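PDB 3AGD: salt-tolerant glutaminase from Micrococcus luteus, which probably catalyses the hydrolysis of L-glutamine to L-glutamate and ammonium. Local coordinates for residues Ser235-Ser240 / Leu266-Gly271; Gly208-Thr213 / Glu222-Ser227; Asp84-Leu89 / His121-Gly126; Arg78-Val83 / Ser227-Arg232. One frame throughout, in Å; residues are numbered along the deposited sequence.

All four contacts lie in the glutaminase domain, and three of them use helix 227-240 or its N-terminal approach. Along the chain, interaction 4 spans the longest separation and encloses interactions 3 and 2, while interaction 1 follows. Interactions 2 and 4 share Ser227, and their centres are about 13 Å apart. Interaction 1, whose centre is about 12 Å from that of interaction 2, carries the packing from helix 227-240 to strand 264-269 of the five-stranded antiparallel sheet. Interactions 3 and 4, with centres about 10 Å apart, are joined by a salt bridge from Arg232 to Asp84. Helix 227-240 thus connects the sheet to the helical part of the domain.

Interaction 1: residues Ser235-Ser240 / Leu266-Gly271; sequences SVMTSS and LGALPG
Met237 reaches from helix 227-240 to Leu266 and Ala268 on strand 264-269, so one helix side chain carries the whole contact. Taking the helix in order, Ser235 contributes to the scaffold: its carbonyl O accepts a hydrogen bond from Ser239 N at 3.0 Å. On another side of the helix, Ser235 packs against Met307 of the second subunit, while Val236 lies against Tyr71 and Met112.

Met237 follows, its CB directed at the strand and its CA 8.8 Å from the CA of Ala268. The chain runs extended through chi2 (173°) and then bends at chi3 (70°), a turn that sets the terminal methyl across the leucine. The two side chains cross at about a right angle. Met237 SD lies 4.1 Å from Leu266 CD1, and the CE methyl is modelled 3.2 Å from the same CD1. That separation is tighter than normal van der Waals contact, and Leu266 chi2 is far from a staggered value, so the exact spacing is doubtful although the pairing is clear. CE also approaches Ala268 CB, at 4.4 Å.

Beyond Met237, Ser240 N closes a helical turn on Val236 O at 3.1 Å, and Ser240 OG bonds to Ser92 N. The strand belongs to the antiparallel sheet of the beta-lactamase-like fold, and the side chain of Leu266 lies about 9 Å from that of Ser64, an L-glutamate-binding residue, with no ligand bound in this chain. With every touching residue buried and no hydrogen bond crossing, cohesion here rests on thioether and methyl packing.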
loop_
_atom_site.group_PDB
_atom_site.type_symbol
_atom_site.label_atom_id
_atom_site.label_comp_id
_atom_site.label_asym_id
_atom_site.label_seq_id
_atom_site.Cartn_x
_atom_site.Cartn_y
_atom_site.Cartn_z
ATOM N N SER A 235 -3.962 -7.967 3.622
ATOM C CA SER A 235 -5.144 -7.409 2.956
ATOM C C SER A 235 -6.361 -7.592 3.859
ATOM O O SER A 235 -7.131 -6.660 4.081
ATOM C CB SER A 235 -5.412 -8.102 1.609
ATOM O OG SER A 235 -4.470 -7.721 0.619
ATOM N N VAL A 236 -6.520 -8.800 4.390
ATOM C CA VAL A 236 -7.646 -9.111 5.270
ATOM C C VAL A 236 -7.605 -8.295 6.567
ATOM O O VAL A 236 -8.650 -7.910 7.100
ATOM C CB VAL A 236 -7.672 -10.622 5.578
ATOM C CG1 VAL A 236 -8.729 -10.942 6.626
ATOM C CG2 VAL A 236 -7.957 -11.385 4.293
ATOM N N MET A 237 -6.400 -8.031 7.069
ATOM C CA MET A 237 -6.231 -7.226 8.278
ATOM C C MET A 237 -6.702 -5.804 7.968
ATOM O O MET A 237 -7.399 -5.169 8.758
ATOM C CB MET A 237 -4.752 -7.184 8.697
ATOM C CG MET A 237 -4.243 -8.411 9.436
ATOM S SD MET A 237 -2.441 -8.334 9.693
ATOM C CE MET A 237 -2.322 -7.024 10.912
ATOM N N THR A 238 -6.307 -5.313 6.802
ATOM C CA THR A 238 -6.666 -3.973 6.372
ATOM C C THR A 238 -8.181 -3.796 6.318
ATOM O O THR A 238 -8.728 -2.873 6.918
ATOM C CB THR A 238 -6.068 -3.676 4.978
ATOM O OG1 THR A 238 -4.643 -3.820 5.032
ATOM C CG2 THR A 238 -6.407 -2.256 4.533
ATOM N N SER A 239 -8.859 -4.698 5.615
ATOM C CA SER A 239 -10.310 -4.622 5.460
ATOM C C SER A 239 -11.156 -4.815 6.718
ATOM O O SER A 239 -12.172 -4.138 6.884
ATOM C CB SER A 239 -10.773 -5.628 4.401
ATOM O OG SER A 239 -10.211 -5.324 3.139
ATOM N N SER A 240 -10.752 -5.726 7.600
ATOM C CA SER A 240 -11.550 -5.994 8.799
ATOM C C SER A 240 -10.857 -5.923 10.153
ATOM O O SER A 240 -11.526 -5.940 11.191
ATOM C CB SER A 240 -12.213 -7.362 8.666
ATOM O OG SER A 240 -12.965 -7.418 7.470
ATOM N N LEU A 266 -1.441 -5.421 17.130
ATOM C CA LEU A 266 -0.491 -5.853 16.120
ATOM C C LEU A 266 -0.622 -4.961 14.886
ATOM O O LEU A 266 -1.727 -4.694 14.418
ATOM C CB LEU A 266 -0.771 -7.315 15.762
ATOM C CG LEU A 266 0.065 -8.113 14.748
ATOM C CD1 LEU A 266 -0.634 -8.149 13.419
ATOM C CD2 LEU A 266 1.464 -7.540 14.637
ATOM N N GLY A 267 0.511 -4.489 14.380
ATOM C CA GLY A 267 0.508 -3.646 13.201
ATOM C C GLY A 267 1.494 -4.188 12.184
ATOM O O GLY A 267 2.535 -4.736 12.554
ATOM N N ALA A 268 1.168 -4.048 10.905
ATOM C CA ALA A 268 2.045 -4.526 9.847
ATOM C C ALA A 268 1.877 -3.643 8.617
ATOM O O ALA A 268 0.912 -3.782 7.867
ATOM C CB ALA A 268 1.720 -5.974 9.509
ATOM N N LEU A 269 2.825 -2.730 8.429
ATOM C CA LEU A 269 2.804 -1.802 7.303
ATOM C C LEU A 269 3.804 -2.288 6.257
ATOM O O LEU A 269 5.019 -2.156 6.431
ATOM C CB LEU A 269 3.171 -0.396 7.787
ATOM C CG LEU A 269 3.156 0.700 6.719
ATOM C CD1 LEU A 269 1.775 0.759 6.080
ATOM C CD2 LEU A 269 3.523 2.041 7.336
ATOM N N PRO A 270 3.301 -2.851 5.149
ATOM C CA PRO A 270 4.139 -3.374 4.069
ATOM C C PRO A 270 5.367 -2.562 3.690
ATOM O O PRO A 270 5.282 -1.366 3.414
ATOM C CB PRO A 270 3.156 -3.513 2.911
ATOM C CG PRO A 270 1.895 -3.905 3.619
ATOM C CD PRO A 270 1.874 -2.936 4.786
ATOM N N GLY A 271 6.510 -3.242 3.671
ATOM C CA GLY A 271 7.753 -2.603 3.289
ATOM C C GLY A 271 8.378 -1.661 4.295
ATOM O O GLY A 271 9.466 -1.142 4.048
#

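Interaction 2: residues Gly208-Thr213 / Glu222-Ser227; sequences GACLAT and ERMLPS
Leu211 and Leu225 make the closer of the two apolar contacts, methyl to methyl, with Leu211 CD2 4.1 Å from Leu225 CD1. Although the CB of Leu211 points away from the 222-227 segment, the CD2 methyl at the end of the side chain lies nearer and makes the pair. A second apolar approach is looser: Cys210 SG lies 4.4 Å from Met224 CG, after which the methionine leads off from the helix. These two residues also have the closest pair of CA atoms, 7.4 Å apart.

The polar interactions centre on Arg223. Its NH1 donates to Leu225 O at 2.9 Å, with an N-H...O angle of 154° and the oxygen lying in the guanidinium plane. The bond holds the arginine against its own segment, and NH1 also reaches Gly214 O. From the same guanidinium, NH2 donates to a water 3.1 Å away; this water in turn donates to Thr213 O at 2.9 Å. A single bridging water therefore ties the arginine to the end of helix 201-212, where no direct hydrogen bond joins the segments.

The contact lies within the loop connecting helices 201-212 and 227-240, packing it back on the first helix, with Pro226 as N-cap of the second. Leu211 continues onto Val233, Val234 and Met237 of helix 227-240. Leu225 fits between helices 67-78 and 131-146, touching Val76 and Ile141, while Ala212 pairs through its backbone with Gly271 just past strand 264-269.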
loop_
_atom_site.group_PDB
_atom_site.type_symbol
_atom_site.label_atom_id
_atom_site.label_comp_id
_atom_site.label_asym_id
_atom_site.label_seq_id
_atom_site.Cartn_x
_atom_site.Cartn_y
_atom_site.Cartn_z
ATOM N N GLY A 208 4.752 -9.077 13.157
ATOM C CA GLY A 208 4.152 -8.169 12.196
ATOM C C GLY A 208 5.105 -7.855 11.055
ATOM O O GLY A 208 4.691 -7.794 9.895
ATOM N N ALA A 209 6.383 -7.659 11.382
ATOM C CA ALA A 209 7.399 -7.358 10.371
ATOM C C ALA A 209 7.505 -8.477 9.333
ATOM O O ALA A 209 7.721 -8.212 8.150
ATOM C CB ALA A 209 8.753 -7.135 11.037
ATOM N N CYS A 210 7.368 -9.722 9.781
ATOM C CA CYS A 210 7.430 -10.865 8.874
ATOM C C CYS A 210 6.348 -10.724 7.805
ATOM O O CYS A 210 6.524 -11.151 6.663
ATOM C CB CYS A 210 7.217 -12.175 9.642
ATOM S SG CYS A 210 8.632 -12.749 10.632
ATOM N N LEU A 211 5.221 -10.131 8.189
ATOM C CA LEU A 211 4.125 -9.922 7.254
ATOM C C LEU A 211 4.430 -8.697 6.392
ATOM O O LEU A 211 4.208 -8.707 5.189
ATOM C CB LEU A 211 2.808 -9.701 8.012
ATOM C CG LEU A 211 2.216 -10.854 8.829
ATOM C CD1 LEU A 211 0.993 -10.357 9.608
ATOM C CD2 LEU A 211 1.828 -12.002 7.899
ATOM N N ALA A 212 4.957 -7.652 7.020
ATOM C CA ALA A 212 5.277 -6.407 6.335
ATOM C C ALA A 212 6.319 -6.547 5.231
ATOM O O ALA A 212 6.263 -5.831 4.232
ATOM C CB ALA A 212 5.740 -5.367 7.351
ATOM N N THR A 213 7.273 -7.458 5.411
ATOM C CA THR A 213 8.329 -7.663 4.418
ATOM C C THR A 213 7.892 -8.616 3.317
ATOM O O THR A 213 8.664 -8.918 2.408
ATOM C CB THR A 213 9.600 -8.247 5.061
ATOM O OG1 THR A 213 9.293 -9.517 5.645
ATOM C CG2 THR A 213 10.142 -7.310 6.140
ATOM N N GLU A 222 15.473 -15.096 6.301
ATOM C CA GLU A 222 14.877 -16.341 5.830
ATOM C C GLU A 222 13.402 -16.129 5.496
ATOM O O GLU A 222 12.706 -15.399 6.198
ATOM C CB GLU A 222 15.003 -17.421 6.911
ATOM C CG GLU A 222 14.433 -18.773 6.507
ATOM C CD GLU A 222 14.276 -19.720 7.687
ATOM O OE1 GLU A 222 15.264 -19.925 8.422
ATOM O OE2 GLU A 222 13.166 -20.264 7.878
ATOM N N ARG A 223 12.925 -16.762 4.426
ATOM C CA ARG A 223 11.519 -16.623 4.066
ATOM C C ARG A 223 10.689 -17.561 4.930
ATOM O O ARG A 223 10.887 -18.776 4.911
ATOM C CB ARG A 223 11.287 -16.932 2.583
ATOM C CG ARG A 223 9.807 -16.912 2.183
ATOM C CD ARG A 223 9.617 -16.908 0.667
ATOM N NE ARG A 223 10.123 -15.678 0.062
ATOM C CZ ARG A 223 9.554 -14.483 0.197
ATOM N NH1 ARG A 223 8.445 -14.340 0.918
ATOM N NH2 ARG A 223 10.103 -13.425 -0.386
ATOM N N MET A 224 9.767 -16.985 5.695
ATOM C CA MET A 224 8.899 -17.753 6.578
ATOM C C MET A 224 7.567 -18.074 5.914
ATOM O O MET A 224 6.937 -19.080 6.238
ATOM C CB MET A 224 8.627 -16.970 7.864
ATOM C CG MET A 224 9.875 -16.458 8.552
ATOM S SD MET A 224 11.095 -17.764 8.795
ATOM C CE MET A 224 10.364 -18.662 10.166
ATOM N N LEU A 225 7.142 -17.216 4.989
ATOM C CA LEU A 225 5.870 -17.400 4.295
ATOM C C LEU A 225 5.930 -16.958 2.841
ATOM O O LEU A 225 6.679 -16.048 2.486
ATOM C CB LEU A 225 4.766 -16.582 4.976
ATOM C CG LEU A 225 4.348 -16.830 6.428
ATOM C CD1 LEU A 225 3.478 -15.667 6.904
ATOM C CD2 LEU A 225 3.590 -18.151 6.540
ATOM N N PRO A 226 5.144 -17.610 1.973
ATOM C CA PRO A 226 5.147 -17.211 0.562
ATOM C C PRO A 226 4.638 -15.771 0.568
ATOM O O PRO A 226 3.747 -15.437 1.351
ATOM C CB PRO A 226 4.138 -18.169 -0.068
ATOM C CG PRO A 226 4.280 -19.416 0.792
ATOM C CD PRO A 226 4.342 -18.831 2.183
ATOM N N SER A 227 5.201 -14.912 -0.274
ATOM C CA SER A 227 4.765 -13.521 -0.306
ATOM C C SER A 227 3.268 -13.423 -0.584
ATOM O O SER A 227 2.575 -12.594 0.007
ATOM C CB SER A 227 5.532 -12.743 -1.375
ATOM O OG SER A 227 5.232 -13.251 -2.660
HETATM O O HOH W 1 8.790 -10.613 -0.003
#

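Interaction 3: residues Asp84-Leu89 / His121-Gly126; sequences DRQVGL and HQLLVG
Leu123, on helix 114-123, packs on Gln86 and Val87, in the connection that leaves helix 80-84 within the helical part of the beta-lactamase-like glutaminase fold. Its CB points toward that connection, and chi1 of -68° puts CG anti to the carbonyl carbon, sending the branch outward from the helix. The contact is then made by the two methyls at the tip. CD1 meets Val87 CG2 at 4.1 Å and Gln86 CB at 4.2 Å, bridging two consecutive residues. CD2 takes the other branch and touches Gln86 CG at 4.1 Å.

Both partners present aliphatic surface. In the glutamine, chi1 (-55°) sets CG beside the backbone N and places it at Leu123 CD2; the bend at chi2 (-67°) only turns the amide beyond it, which plays no part in this contact. Val87 uses CG2, the methyl beside its backbone N, and crosses the leucine obliquely. No hydrogen bond links the two segments; the backbones stay well apart, with Gln86 and Leu123 CA atoms separated by 8.6 Å.

Around the contact, Gln86 also touches Val179 and Val87 touches Ala111, while Gln122 is fixed through Gln181 N and Asp182 OD1. The side chain of Val87 is about 11 Å from that of Tyr191, a residue that binds L-glutamate, so the packing lies near the ligand site without being part of it. One residue further along the chain, Leu124 CD1 sits 3.8 Å above the His121 ring plane, over the ring centre.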
loop_
_atom_site.group_PDB
_atom_site.type_symbol
_atom_site.label_atom_id
_atom_site.label_comp_id
_atom_site.label_asym_id
_atom_site.label_seq_id
_atom_site.Cartn_x
_atom_site.Cartn_y
_atom_site.Cartn_z
ATOM N N ASP A 84 -10.363 -20.743 1.011
ATOM C CA ASP A 84 -11.381 -19.825 0.513
ATOM C C ASP A 84 -12.773 -20.437 0.436
ATOM O O ASP A 84 -13.765 -19.715 0.412
ATOM C CB ASP A 84 -10.972 -19.254 -0.846
ATOM C CG ASP A 84 -9.801 -18.296 -0.737
ATOM O OD1 ASP A 84 -9.388 -17.991 0.403
ATOM O OD2 ASP A 84 -9.293 -17.843 -1.786
ATOM N N ARG A 85 -12.849 -21.765 0.405
ATOM C CA ARG A 85 -14.141 -22.438 0.368
ATOM C C ARG A 85 -14.802 -22.366 1.746
ATOM O O ARG A 85 -16.022 -22.470 1.854
ATOM C CB ARG A 85 -13.987 -23.914 -0.027
ATOM C CG ARG A 85 -13.950 -24.197 -1.523
ATOM C CD ARG A 85 -14.175 -25.691 -1.807
ATOM N NE ARG A 85 -12.996 -26.518 -1.544
ATOM C CZ ARG A 85 -11.984 -26.683 -2.397
ATOM N NH1 ARG A 85 -12.002 -26.080 -3.582
ATOM N NH2 ARG A 85 -10.949 -27.444 -2.065
ATOM N N GLN A 86 -13.998 -22.179 2.792
ATOM C CA GLN A 86 -14.520 -22.130 4.161
ATOM C C GLN A 86 -14.404 -20.769 4.840
ATOM O O GLN A 86 -15.039 -20.526 5.869
ATOM C CB GLN A 86 -13.799 -23.161 5.041
ATOM C CG GLN A 86 -13.819 -24.599 4.534
ATOM C CD GLN A 86 -15.207 -25.222 4.533
ATOM O OE1 GLN A 86 -15.353 -26.423 4.317
ATOM N NE2 GLN A 86 -16.231 -24.410 4.770
ATOM N N VAL A 87 -13.586 -19.888 4.279
ATOM C CA VAL A 87 -13.382 -18.567 4.860
ATOM C C VAL A 87 -13.483 -17.500 3.773
ATOM O O VAL A 87 -12.727 -17.518 2.799
ATOM C CB VAL A 87 -11.989 -18.487 5.545
ATOM C CG1 VAL A 87 -11.779 -17.115 6.169
ATOM C CG2 VAL A 87 -11.869 -19.577 6.605
ATOM N N GLY A 88 -14.421 -16.575 3.944
ATOM C CA GLY A 88 -14.609 -15.522 2.959
ATOM C C GLY A 88 -13.642 -14.360 3.091
ATOM O O GLY A 88 -12.761 -14.360 3.953
ATOM N N LEU A 89 -13.812 -13.363 2.229
ATOM C CA LEU A 89 -12.961 -12.175 2.232
ATOM C C LEU A 89 -13.835 -10.949 2.426
ATOM O O LEU A 89 -13.384 -9.815 2.251
ATOM C CB LEU A 89 -12.228 -12.049 0.897
ATOM C CG LEU A 89 -11.338 -13.217 0.478
ATOM C CD1 LEU A 89 -10.842 -13.003 -0.949
ATOM C CD2 LEU A 89 -10.176 -13.327 1.448
ATOM N N HIS A 121 -8.955 -22.290 12.289
ATOM C CA HIS A 121 -8.319 -23.255 13.176
ATOM C C HIS A 121 -8.638 -24.688 12.741
ATOM O O HIS A 121 -7.781 -25.567 12.801
ATOM C CB HIS A 121 -8.768 -23.023 14.620
ATOM C CG HIS A 121 -7.864 -23.648 15.635
ATOM N ND1 HIS A 121 -7.838 -25.006 15.877
ATOM C CD2 HIS A 121 -6.911 -23.107 16.431
ATOM C CE1 HIS A 121 -6.907 -25.273 16.777
ATOM N NE2 HIS A 121 -6.330 -24.138 17.128
ATOM N N GLN A 122 -9.871 -24.898 12.286
ATOM C CA GLN A 122 -10.344 -26.197 11.818
ATOM C C GLN A 122 -9.601 -26.672 10.565
ATOM O O GLN A 122 -9.566 -27.865 10.278
ATOM C CB GLN A 122 -11.859 -26.121 11.532
ATOM C CG GLN A 122 -12.430 -27.266 10.673
ATOM C CD GLN A 122 -12.738 -28.530 11.463
ATOM O OE1 GLN A 122 -13.813 -28.664 12.053
ATOM N NE2 GLN A 122 -11.792 -29.458 11.483
ATOM N N LEU A 123 -9.004 -25.739 9.830
ATOM C CA LEU A 123 -8.279 -26.061 8.598
ATOM C C LEU A 123 -6.779 -26.247 8.773
ATOM O O LEU A 123 -6.116 -26.808 7.906
ATOM C CB LEU A 123 -8.471 -24.940 7.569
ATOM C CG LEU A 123 -9.835 -24.676 6.933
ATOM C CD1 LEU A 123 -9.895 -23.224 6.448
ATOM C CD2 LEU A 123 -10.070 -25.653 5.790
ATOM N N LEU A 124 -6.258 -25.768 9.896
ATOM C CA LEU A 124 -4.829 -25.770 10.193
ATOM C C LEU A 124 -3.795 -26.745 9.619
ATOM O O LEU A 124 -2.852 -26.301 8.972
ATOM C CB LEU A 124 -4.630 -25.667 11.708
ATOM C CG LEU A 124 -4.769 -24.196 12.115
ATOM C CD1 LEU A 124 -4.525 -24.018 13.598
ATOM C CD2 LEU A 124 -3.778 -23.367 11.295
ATOM N N VAL A 125 -3.927 -28.045 9.833
ATOM C CA VAL A 125 -2.908 -28.965 9.326
ATOM C C VAL A 125 -3.323 -29.762 8.094
ATOM O O VAL A 125 -2.566 -29.878 7.131
ATOM C CB VAL A 125 -2.477 -29.946 10.441
ATOM C CG1 VAL A 125 -1.482 -30.963 9.906
ATOM C CG2 VAL A 125 -1.868 -29.169 11.589
ATOM N N GLY A 126 -4.528 -30.312 8.138
ATOM C CA GLY A 126 -5.028 -31.106 7.035
ATOM C C GLY A 126 -6.418 -31.609 7.373
ATOM O O GLY A 126 -6.912 -31.356 8.472
#

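Interaction 4: residues Arg78-Val83 / Ser227-Arg232; sequences RGFAAV and SIVARR
Phe80 projects from the start of helix 80-84 against Val229, Ile228 and Arg232 on helix 227-240, and its ring takes part in every contact between the segments. The apolar part involves one end of the ring. Phe80 CE1 lies 3.8 Å from Val229 CG2, and Phe80 CZ lies 4.1 Å from Ile228 CG1. Beside them the Ile228 carbonyl O sits at the ring edge, 3.7 Å from Phe80 CZ, where the slightly positive ring hydrogens would be expected to face it.

The second kind of contact is between the flat groups. Ring and guanidinium planes are 77° apart, so the Phe80 edge is set against a face of the Arg232 guanidinium: CE2 stands 3.6 Å above the guanidinium plane, over its centre. Arg232 NH2 lies 3.4 Å from Phe80 CD2, at the ring edge and near its plane. This is the reverse of a classical cation-pi geometry, since the charge is not over the ring face. Bends at chi2 (64°) and chi3 (78°) curl the arginine back into this position.

Its charge is met beyond the segments, through a salt bridge from NH1 to Asp84 OD1 and a hydrogen bond to Tyr71 OH. Next to Phe80, Gly79 has positive phi, ending helix 67-78 and serving as N-cap for helix 80-84. Ile228 also packs on Arg303 of the second subunit. Away from the annotated ligand-binding residues, this is helix-to-helix packing through a single aromatic side chain laid against the partner helix, in the helical part of a beta-lactamase-like fold.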
loop_
_atom_site.group_PDB
_atom_site.type_symbol
_atom_site.label_atom_id
_atom_site.label_comp_id
_atom_site.label_asym_id
_atom_site.label_seq_id
_atom_site.Cartn_x
_atom_site.Cartn_y
_atom_site.Cartn_z
ATOM N N ARG A 78 -3.135 -25.801 3.580
ATOM C CA ARG A 78 -4.175 -26.341 2.709
ATOM C C ARG A 78 -4.306 -25.712 1.327
ATOM O O ARG A 78 -5.005 -26.247 0.472
ATOM C CB ARG A 78 -5.519 -26.257 3.439
ATOM C CG ARG A 78 -5.508 -26.916 4.814
ATOM C CD ARG A 78 -5.507 -28.436 4.709
ATOM N NE ARG A 78 -6.856 -28.979 4.615
ATOM C CZ ARG A 78 -7.738 -28.960 5.611
ATOM N NH1 ARG A 78 -7.418 -28.431 6.780
ATOM N NH2 ARG A 78 -8.946 -29.466 5.434
ATOM N N GLY A 79 -3.631 -24.589 1.104
ATOM C CA GLY A 79 -3.736 -23.923 -0.184
ATOM C C GLY A 79 -4.917 -22.962 -0.184
ATOM O O GLY A 79 -5.834 -23.093 0.631
ATOM N N PHE A 80 -4.907 -21.999 -1.099
ATOM C CA PHE A 80 -5.977 -21.004 -1.178
ATOM C C PHE A 80 -7.384 -21.524 -1.459
ATOM O O PHE A 80 -8.345 -21.119 -0.798
ATOM C CB PHE A 80 -5.625 -19.942 -2.223
ATOM C CG PHE A 80 -4.642 -18.924 -1.738
ATOM C CD1 PHE A 80 -3.319 -19.272 -1.501
ATOM C CD2 PHE A 80 -5.050 -17.616 -1.487
ATOM C CE1 PHE A 80 -2.408 -18.330 -1.016
ATOM C CE2 PHE A 80 -4.150 -16.666 -1.001
ATOM C CZ PHE A 80 -2.826 -17.023 -0.765
ATOM N N ALA A 81 -7.518 -22.409 -2.440
ATOM C CA ALA A 81 -8.833 -22.932 -2.793
ATOM C C ALA A 81 -9.554 -23.556 -1.605
ATOM O O ALA A 81 -10.732 -23.277 -1.361
ATOM C CB ALA A 81 -8.704 -23.948 -3.926
ATOM N N ALA A 82 -8.838 -24.398 -0.866
ATOM C CA ALA A 82 -9.397 -25.080 0.292
ATOM C C ALA A 82 -9.819 -24.113 1.393
ATOM O O ALA A 82 -10.875 -24.275 2.002
ATOM C CB ALA A 82 -8.382 -26.085 0.841
ATOM N N VAL A 83 -8.987 -23.114 1.660
ATOM C CA VAL A 83 -9.302 -22.141 2.698
ATOM C C VAL A 83 -10.425 -21.208 2.256
ATOM O O VAL A 83 -11.345 -20.927 3.027
ATOM C CB VAL A 83 -8.061 -21.295 3.072
ATOM C CG1 VAL A 83 -8.421 -20.275 4.147
ATOM C CG2 VAL A 83 -6.949 -22.204 3.569
ATOM N N SER A 227 5.201 -14.912 -0.274
ATOM C CA SER A 227 4.765 -13.521 -0.306
ATOM C C SER A 227 3.268 -13.423 -0.584
ATOM O O SER A 227 2.575 -12.594 0.007
ATOM C CB SER A 227 5.532 -12.743 -1.375
ATOM O OG SER A 227 5.232 -13.251 -2.660
ATOM N N ILE A 228 2.769 -14.275 -1.475
ATOM C CA ILE A 228 1.350 -14.252 -1.816
ATOM C C ILE A 228 0.461 -14.526 -0.594
ATOM O O ILE A 228 -0.661 -14.024 -0.512
ATOM C CB ILE A 228 1.032 -15.263 -2.946
ATOM C CG1 ILE A 228 -0.386 -15.031 -3.460
ATOM C CG2 ILE A 228 1.197 -16.692 -2.441
ATOM C CD1 ILE A 228 -0.782 -15.953 -4.600
ATOM N N VAL A 229 0.960 -15.318 0.354
ATOM C CA VAL A 229 0.197 -15.612 1.567
ATOM C C VAL A 229 0.242 -14.393 2.481
ATOM O O VAL A 229 -0.769 -13.999 3.066
ATOM C CB VAL A 229 0.775 -16.830 2.332
ATOM C CG1 VAL A 229 0.243 -16.845 3.764
ATOM C CG2 VAL A 229 0.387 -18.130 1.616
ATOM N N ALA A 230 1.424 -13.797 2.601
ATOM C CA ALA A 230 1.591 -12.623 3.445
ATOM C C ALA A 230 0.676 -11.497 2.958
ATOM O O ALA A 230 0.017 -10.830 3.756
ATOM C CB ALA A 230 3.044 -12.170 3.424
ATOM N N ARG A 231 0.631 -11.305 1.643
ATOM C CA ARG A 231 -0.192 -10.260 1.040
ATOM C C ARG A 231 -1.677 -10.443 1.338
ATOM O O ARG A 231 -2.395 -9.473 1.581
ATOM C CB ARG A 231 0.014 -10.231 -0.477
ATOM C CG ARG A 231 1.154 -9.344 -0.960
ATOM C CD ARG A 231 1.242 -9.402 -2.481
ATOM N NE ARG A 231 -0.056 -9.747 -3.055
ATOM C CZ ARG A 231 -0.263 -10.758 -3.894
ATOM N NH1 ARG A 231 0.748 -11.529 -4.275
ATOM N NH2 ARG A 231 -1.489 -11.020 -4.325
ATOM N N ARG A 232 -2.132 -11.691 1.301
ATOM C CA ARG A 232 -3.529 -11.998 1.570
ATOM C C ARG A 232 -3.856 -11.681 3.023
ATOM O O ARG A 232 -4.920 -11.144 3.332
ATOM C CB ARG A 232 -3.808 -13.481 1.281
ATOM C CG ARG A 232 -5.103 -14.027 1.897
ATOM C CD ARG A 232 -6.359 -13.363 1.346
ATOM N NE ARG A 232 -6.747 -13.863 0.028
ATOM C CZ ARG A 232 -7.300 -15.054 -0.201
ATOM N NH1 ARG A 232 -7.541 -15.893 0.799
ATOM N NH2 ARG A 232 -7.623 -15.406 -1.437
#